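NLP/P60 (Enterococcus faecium, PDB 6B8C) is a secreted peptidoglycan hydrolase whose NlpC/P60 domain, a papain-like endopeptidase fold, probably cleaves peptide stems of the bacterial cell wall to release muropeptides. Local coordinates at residues V62-Q65 with R69-G72; L96-P101 with H106-L111; I117-P120 with S125-V128. All blocks are in the same frame, centred on the assembly; numbering follows the deposited sequence.

Contact 1 (V62-Q65 with R69-G72); sequences VYLQ and RDIG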
loop_
_atom_site.group_PDB
_atom_site.type_symbol
_atom_site.label_atom_id
_atom_site.label_comp_id
_atom_site.label_asym_id
_atom_site.label_seq_id
_atom_site.Cartn_x
_atom_site.Cartn_y
_atom_site.Cartn_z
ATOM N N VAL A 62 3.179 3.508 -6.881
ATOM C CA VAL A 62 4.334 3.945 -6.098
ATOM C C VAL A 62 5.540 3.058 -6.392
ATOM O O VAL A 62 6.647 3.546 -6.674
ATOM C CB VAL A 62 3.989 3.959 -4.597
ATOM C CG1 VAL A 62 5.224 4.253 -3.768
ATOM C CG2 VAL A 62 2.910 4.997 -4.323
ATOM N N TYR A 63 5.341 1.736 -6.342
ATOM C CA TYR A 63 6.462 0.836 -6.584
ATOM C C TYR A 63 6.947 0.909 -8.023
ATOM O O TYR A 63 8.142 0.740 -8.277
ATOM C CB TYR A 63 6.083 -0.592 -6.207
ATOM C CG TYR A 63 6.406 -0.870 -4.768
ATOM C CD1 TYR A 63 5.515 -0.531 -3.764
ATOM C CD2 TYR A 63 7.627 -1.426 -4.408
ATOM C CE1 TYR A 63 5.814 -0.764 -2.443
ATOM C CE2 TYR A 63 7.937 -1.661 -3.087
ATOM C CZ TYR A 63 7.025 -1.330 -2.108
ATOM O OH TYR A 63 7.323 -1.560 -0.787
ATOM N N LEU A 64 6.049 1.181 -8.968
ATOM C CA LEU A 64 6.462 1.337 -10.356
ATOM C C LEU A 64 7.327 2.576 -10.530
ATOM O O LEU A 64 8.336 2.542 -11.246
ATOM C CB LEU A 64 5.225 1.404 -11.248
ATOM C CG LEU A 64 5.357 0.943 -12.695
ATOM C CD1 LEU A 64 6.402 -0.152 -12.812
ATOM C CD2 LEU A 64 4.005 0.438 -13.169
ATOM N N GLN A 65 6.953 3.677 -9.875
ATOM C CA GLN A 65 7.734 4.904 -9.986
ATOM C C GLN A 65 9.108 4.750 -9.348
ATOM O O GLN A 65 10.101 5.259 -9.880
ATOM C CB GLN A 65 6.980 6.067 -9.343
ATOM C CG GLN A 65 5.700 6.437 -10.055
ATOM C CD GLN A 65 5.908 6.647 -11.538
ATOM O OE1 GLN A 65 5.525 5.808 -12.353
ATOM N NE2 GLN A 65 6.521 7.769 -11.898
ATOM N N ARG A 69 9.560 -2.001 -11.351
ATOM C CA ARG A 69 8.952 -3.316 -11.471
ATOM C C ARG A 69 7.463 -3.246 -11.149
ATOM O O ARG A 69 6.990 -2.352 -10.441
ATOM C CB ARG A 69 9.646 -4.321 -10.553
ATOM C CG ARG A 69 9.402 -4.081 -9.082
ATOM C CD ARG A 69 10.652 -4.372 -8.273
ATOM N NE ARG A 69 10.426 -5.411 -7.274
ATOM C CZ ARG A 69 9.855 -5.197 -6.094
ATOM N NH1 ARG A 69 9.444 -3.978 -5.766
ATOM N NH2 ARG A 69 9.692 -6.202 -5.243
ATOM N N ASP A 70 6.726 -4.211 -11.683
ATOM C CA ASP A 70 5.269 -4.222 -11.637
ATOM C C ASP A 70 4.818 -5.316 -10.675
ATOM O O ASP A 70 4.686 -6.481 -11.061
ATOM C CB ASP A 70 4.695 -4.435 -13.038
ATOM C CG ASP A 70 3.247 -3.988 -13.157
ATOM O OD1 ASP A 70 2.466 -4.208 -12.214
ATOM O OD2 ASP A 70 2.886 -3.409 -14.202
ATOM N N ILE A 71 4.574 -4.938 -9.420
ATOM C CA ILE A 71 3.875 -5.819 -8.492
ATOM C C ILE A 71 2.438 -5.891 -8.990
ATOM O O ILE A 71 2.030 -5.077 -9.823
ATOM C CB ILE A 71 3.975 -5.316 -7.040
ATOM C CG1 ILE A 71 3.127 -4.060 -6.830
ATOM C CG2 ILE A 71 5.418 -5.000 -6.696
ATOM C CD1 ILE A 71 3.170 -3.529 -5.404
ATOM N N GLY A 72 1.667 -6.860 -8.509
ATOM C CA GLY A 72 0.342 -7.104 -9.058
ATOM C C GLY A 72 -0.565 -5.901 -9.256
ATOM O O GLY A 72 -0.471 -4.908 -8.526
#
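This is a local side-chain contact between the last turns of helix 55-67 and the loop that follows it, where the chain doubles back so that residues 69-72 run past Tyr-63 and Leu-64. No hydrogen bond joins the two segments. The ring of Tyr-63 is approached at both of its ortho carbons. Arg-69 comes to one, with NH1 3.4 Å from Tyr-63 CD2, and Ile-71 to the other, its CD1 lying 4.1 Å from Tyr-63 CD1. The first bond of the Arg-69 side chain leads away from the helix, but bends at chi2 (-142°) and chi3 return the guanidinium alongside the tyrosine, pointing the same way. Tyr-63 CD2 lies at the guanidinium edge, near its plane, and the two planes are 56° apart, so the groups do not stack. The methyl CG2 of Ile-71 sits 4.2 Å above the guanidinium plane of Arg-69, toward its rim. Leu-64 adds a second patch: its CD1 packs 3.3 Å from Arg-69 O, while CD2 comes within 4.1 Å of Asp-70 OD2.

Tyr-63 and Asp-70 have their polar partners outside the two segments. Tyr-63 OH is hydrogen-bonded to Gly-93 O, and Asp-70 OD2 forms a salt bridge with Arg-60 of helix 55-67, one turn before Leu-64. The chemistry is therefore mixed: Tyr-63 and Ile-71 supply the apolar pair, the Leu-64 methyls lie against oxygens of the loop, and the charge of Asp-70 joins that loop to Arg-60 of the helix.

Contact 2 (L96-P101 with H106-L111); sequences LFWGSP and HVAIAL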
loop_
_atom_site.group_PDB
_atom_site.type_symbol
_atom_site.label_atom_id
_atom_site.label_comp_id
_atom_site.label_asym_id
_atom_site.label_seq_id
_atom_site.Cartn_x
_atom_site.Cartn_y
_atom_site.Cartn_z
ATOM N N LEU A 96 1.329 -3.692 3.616
ATOM C CA LEU A 96 0.463 -4.188 4.679
ATOM C C LEU A 96 -0.831 -4.687 4.056
ATOM O O LEU A 96 -1.414 -4.002 3.210
ATOM C CB LEU A 96 0.163 -3.096 5.708
ATOM C CG LEU A 96 1.363 -2.367 6.306
ATOM C CD1 LEU A 96 0.900 -1.185 7.134
ATOM C CD2 LEU A 96 2.200 -3.314 7.148
ATOM N N PHE A 97 -1.286 -5.862 4.486
ATOM C CA PHE A 97 -2.390 -6.557 3.838
ATOM C C PHE A 97 -3.476 -6.894 4.846
ATOM O O PHE A 97 -3.190 -7.421 5.930
ATOM C CB PHE A 97 -1.902 -7.836 3.144
ATOM C CG PHE A 97 -1.072 -7.577 1.924
ATOM C CD1 PHE A 97 0.302 -7.432 2.020
ATOM C CD2 PHE A 97 -1.669 -7.458 0.679
ATOM C CE1 PHE A 97 1.067 -7.185 0.896
ATOM C CE2 PHE A 97 -0.912 -7.212 -0.448
ATOM C CZ PHE A 97 0.461 -7.075 -0.339
ATOM N N TRP A 98 -4.717 -6.574 4.478
ATOM C CA TRP A 98 -5.905 -6.985 5.208
ATOM C C TRP A 98 -6.486 -8.233 4.564
ATOM O O TRP A 98 -6.563 -8.330 3.336
ATOM C CB TRP A 98 -6.967 -5.884 5.197
ATOM C CG TRP A 98 -6.725 -4.734 6.115
ATOM C CD1 TRP A 98 -7.447 -4.415 7.224
ATOM C CD2 TRP A 98 -5.713 -3.727 5.991
ATOM N NE1 TRP A 98 -6.946 -3.277 7.806
ATOM C CE2 TRP A 98 -5.881 -2.833 7.068
ATOM C CE3 TRP A 98 -4.681 -3.496 5.080
ATOM C CZ2 TRP A 98 -5.053 -1.729 7.259
ATOM C CZ3 TRP A 98 -3.860 -2.399 5.271
ATOM C CH2 TRP A 98 -4.050 -1.531 6.353
ATOM N N GLY A 99 -6.924 -9.168 5.394
ATOM C CA GLY A 99 -7.457 -10.427 4.916
ATOM C C GLY A 99 -6.441 -11.545 5.028
ATOM O O GLY A 99 -5.286 -11.356 5.424
ATOM N N SER A 100 -6.884 -12.719 4.661
ATOM C CA SER A 100 -5.985 -13.858 4.764
ATOM C C SER A 100 -5.224 -14.057 3.456
ATOM O O SER A 100 -5.706 -13.666 2.386
ATOM C CB SER A 100 -6.768 -15.122 5.104
ATOM O OG SER A 100 -7.787 -15.363 4.149
ATOM N N PRO A 101 -4.021 -14.647 3.521
ATOM C CA PRO A 101 -3.258 -14.914 2.291
ATOM C C PRO A 101 -4.075 -15.686 1.267
ATOM O O PRO A 101 -4.631 -16.745 1.568
ATOM C CB PRO A 101 -2.049 -15.720 2.788
ATOM C CG PRO A 101 -2.387 -16.133 4.195
ATOM C CD PRO A 101 -3.287 -15.069 4.724
ATOM N N HIS A 106 -7.404 -5.595 0.961
ATOM C CA HIS A 106 -6.913 -4.237 1.126
ATOM C C HIS A 106 -5.408 -4.277 1.334
ATOM O O HIS A 106 -4.871 -5.229 1.907
ATOM C CB HIS A 106 -7.591 -3.531 2.305
ATOM C CG HIS A 106 -7.410 -2.046 2.298
ATOM N ND1 HIS A 106 -8.144 -1.212 1.483
ATOM C CD2 HIS A 106 -6.571 -1.245 2.998
ATOM C CE1 HIS A 106 -7.770 0.039 1.685
ATOM N NE2 HIS A 106 -6.816 0.046 2.599
ATOM N N VAL A 107 -4.743 -3.217 0.882
ATOM C CA VAL A 107 -3.297 -3.088 0.981
ATOM C C VAL A 107 -2.957 -1.627 1.245
ATOM O O VAL A 107 -3.691 -0.716 0.856
ATOM C CB VAL A 107 -2.595 -3.601 -0.299
ATOM C CG1 VAL A 107 -2.863 -2.663 -1.465
ATOM C CG2 VAL A 107 -1.102 -3.770 -0.071
ATOM N N ALA A 108 -1.841 -1.413 1.934
ATOM C CA ALA A 108 -1.330 -0.071 2.183
ATOM C C ALA A 108 0.190 -0.130 2.234
ATOM O O ALA A 108 0.785 -1.207 2.271
ATOM C CB ALA A 108 -1.899 0.522 3.477
ATOM N N ILE A 109 0.820 1.044 2.226
ATOM C CA ILE A 109 2.270 1.156 2.345
ATOM C C ILE A 109 2.615 1.520 3.782
ATOM O O ILE A 109 2.123 2.524 4.313
ATOM C CB ILE A 109 2.842 2.190 1.360
ATOM C CG1 ILE A 109 2.748 1.670 -0.078
ATOM C CG2 ILE A 109 4.291 2.508 1.707
ATOM C CD1 ILE A 109 3.046 2.714 -1.124
ATOM N N ALA A 110 3.462 0.709 4.406
ATOM C CA ALA A 110 3.846 0.948 5.789
ATOM C C ALA A 110 4.701 2.202 5.903
ATOM O O ALA A 110 5.598 2.443 5.090
ATOM C CB ALA A 110 4.607 -0.255 6.346
ATOM N N LEU A 111 4.412 3.006 6.924
ATOM C CA LEU A 111 5.224 4.164 7.261
ATOM C C LEU A 111 6.117 3.929 8.471
ATOM O O LEU A 111 6.922 4.805 8.804
ATOM C CB LEU A 111 4.332 5.380 7.529
ATOM C CG LEU A 111 3.457 5.857 6.374
ATOM C CD1 LEU A 111 2.659 7.065 6.814
ATOM C CD2 LEU A 111 4.300 6.185 5.155
#
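Strands 96-98 and 106-111 pair antiparallel, their axes 4.7 Å apart at closest approach and their directions at 160°, with Leu-96/Ala-108 and Trp-98/His-106 as hydrogen-bonded pairs and Phe-97/Val-107 as the non-hydrogen-bonded pair between them. Leu-96 and Ala-108 exchange two N-H···O bonds, and Trp-98 N donates to His-106 O over 2.9 Å in a nearly straight bond. Between these rungs Val-107 CA lies 3.1 Å from Leu-96 O in a CA-H···O contact.

On the face carrying Trp-98 and His-106, the two side chains run side by side and make a T-shaped stack. The imidazole directs its edge at the six-membered ring of the indole, the planes at 86°, and its CD2 is 3.6 Å from Trp-98 CE3. With CG anti to the backbone N (chi1 -164°), His-106 leans this edge over the tryptophan face. Further along, Ala-108 CB meets the indole obliquely, 3.9 Å from Trp-98 CZ3, and Leu-96 CG packs on Ala-110 CB, also at 3.9 Å. The other face holds a CH-pi contact: Val-107 CG2 stands over the Phe-97 ring, 3.7 Å from its centroid and somewhat toward the rim.

The hairpin lies in the middle of the six-stranded sheet, between strands 138-141 and 115-118. Phe-97 meets Phe-138 on one neighbour and Trp-98 meets Tyr-116 edge-to-face on the other. His-106 touches Cys-55 at the start of helix 55-67 and is hydrogen-bonded through NE2 to His-118 ND1, an arrangement consistent with the Cys-His-His active site of NlpC/P60 peptidases. Val-107 and Ile-109 pack against Thr-59 of that helix, and Ile-109 also reaches helix 28-36.

Contact 3 (I117-P120 with S125-V128); sequences IHAP and SVKV
The imidazole of His-118 turns its edge to the opposite strand, CD2 lying 3.4 Å from Lys-127 O near the ring plane, while Pro-120 CA lies over one face, 3.8 Å above the plane and toward the rim. The torsion that sets CG between the backbone N and the carbonyl carbon (chi1 61°) brings CD2 toward Lys-127 O of the partner strand, with Pro-120 against one face. ND1 is hydrogen-bonded to His-106 NE2, in keeping with the probable Cys-His-His site. The same Lys-127 O accepts the backbone N-H of His-118 at 2.9 Å. The return bond, from Lys-127 N to His-118 O, is equally short, and both are close to linear, making His-118 and Lys-127 the hydrogen-bonded pair of this antiparallel hairpin.

The pyrrolidine of Pro-120 wedges in beyond the last rung. Its CD lies 3.2 Å from Ser-125 O, and its CG meets Lys-127 CG at 3.7 Å, the two side chains crossing at about a right angle. Still alongside the proline, the lysine chain bends at chi3 and chi4 and returns toward its own segment, where NZ donates to Ser-125 O over 3.2 Å, a rather long bond tilted 27° from the carbonyl plane. On the side away from His-118, Val-126 divides its methyls: CG1 goes to Ile-117 CG1, and CG2 lies 4.0 Å from Ala-119 CB.

The pairing forms one border of the six-stranded sheet, strand 127-130 being outermost and strand 115-118 next to strand 106-112. Ile-117 and Val-126 pack on Phe-58 of helix 55-67, and the backbone of Val-126 is hydrogen-bonded to Gly-40 and Thr-41. Toward the sheet interior, Ile-117 packs on Ile-109 and Leu-111, and His-118 on Ala-108; within its own strand His-118 meets Tyr-116 edge-to-face.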
loop_
_atom_site.group_PDB
_atom_site.type_symbol
_atom_site.label_atom_id
_atom_site.label_comp_id
_atom_site.label_asym_id
_atom_site.label_seq_id
_atom_site.Cartn_x
_atom_site.Cartn_y
_atom_site.Cartn_z
ATOM N N ILE A 117 -0.119 4.575 4.647
ATOM C CA ILE A 117 -0.736 5.498 3.708
ATOM C C ILE A 117 -1.451 4.665 2.657
ATOM O O ILE A 117 -0.945 3.617 2.239
ATOM C CB ILE A 117 0.310 6.448 3.079
ATOM C CG1 ILE A 117 -0.331 7.335 2.013
ATOM C CG2 ILE A 117 1.496 5.662 2.520
ATOM C CD1 ILE A 117 0.594 8.402 1.497
ATOM N N HIS A 118 -2.645 5.103 2.259
ATOM C CA HIS A 118 -3.452 4.257 1.390
ATOM C C HIS A 118 -4.550 5.061 0.715
ATOM O O HIS A 118 -4.890 6.173 1.131
ATOM C CB HIS A 118 -4.072 3.086 2.165
ATOM C CG HIS A 118 -4.996 3.500 3.270
ATOM N ND1 HIS A 118 -5.930 2.645 3.815
ATOM C CD2 HIS A 118 -5.126 4.671 3.940
ATOM C CE1 HIS A 118 -6.596 3.270 4.769
ATOM N NE2 HIS A 118 -6.127 4.501 4.865
ATOM N N ALA A 119 -5.085 4.472 -0.356
ATOM C CA ALA A 119 -6.364 4.846 -0.935
ATOM C C ALA A 119 -7.428 4.083 -0.156
ATOM O O ALA A 119 -7.620 2.883 -0.382
ATOM C CB ALA A 119 -6.416 4.520 -2.430
ATOM N N PRO A 120 -8.116 4.735 0.780
ATOM C CA PRO A 120 -8.904 3.992 1.775
ATOM C C PRO A 120 -10.122 3.271 1.210
ATOM O O PRO A 120 -10.243 2.056 1.384
ATOM C CB PRO A 120 -9.320 5.083 2.772
ATOM C CG PRO A 120 -8.409 6.241 2.498
ATOM C CD PRO A 120 -8.142 6.182 1.031
ATOM N N SER A 125 -10.128 10.010 -0.249
ATOM C CA SER A 125 -8.938 10.196 -1.063
ATOM C C SER A 125 -7.712 9.656 -0.331
ATOM O O SER A 125 -7.755 9.351 0.863
ATOM C CB SER A 125 -8.758 11.677 -1.414
ATOM O OG SER A 125 -8.590 12.450 -0.242
ATOM N N VAL A 126 -6.603 9.536 -1.072
ATOM C CA VAL A 126 -5.379 8.965 -0.512
ATOM C C VAL A 126 -4.987 9.736 0.739
ATOM O O VAL A 126 -4.895 10.970 0.727
ATOM C CB VAL A 126 -4.247 8.980 -1.551
ATOM C CG1 VAL A 126 -2.937 8.525 -0.914
ATOM C CG2 VAL A 126 -4.595 8.103 -2.746
ATOM N N LYS A 127 -4.766 9.011 1.835
ATOM C CA LYS A 127 -4.489 9.660 3.107
ATOM C C LYS A 127 -3.674 8.738 4.004
ATOM O O LYS A 127 -3.387 7.580 3.671
ATOM C CB LYS A 127 -5.785 10.085 3.810
ATOM C CG LYS A 127 -6.653 8.932 4.283
ATOM C CD LYS A 127 -7.717 9.416 5.265
ATOM C CE LYS A 127 -9.080 9.598 4.608
ATOM N NZ LYS A 127 -9.075 10.594 3.498
ATOM N N VAL A 128 -3.317 9.271 5.162
ATOM C CA VAL A 128 -2.595 8.528 6.176
ATOM C C VAL A 128 -3.595 7.817 7.085
ATOM O O VAL A 128 -4.768 8.190 7.188
ATOM C CB VAL A 128 -1.660 9.460 6.977
ATOM C CG1 VAL A 128 -2.411 10.126 8.123
ATOM C CG2 VAL A 128 -0.443 8.708 7.480
#

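Contact 2 is the core pairing, with most of its touching residues buried, whereas contacts 1 and 3 are only partly buried. Contacts 2 and 3 are successive hairpins of one sheet, their centres about 12 Å apart. They share a seam between strands 106-112 and 115-118, where Ile-109 O lies 3.1 Å from Ile-117 N. Contact 1 joins the end part of helix 55-67 to the loop after it and meets contact 2 through Val-62 CG1 and Ile-109 CD1, 3.8 Å apart; it does not touch contact 3. Their chemistry follows: side-chain packing without cross-segment hydrogen bonds in contact 1, backbone rungs with aromatic stacking in contact 2, and rungs with proline and lysine packing at the sheet border in contact 3.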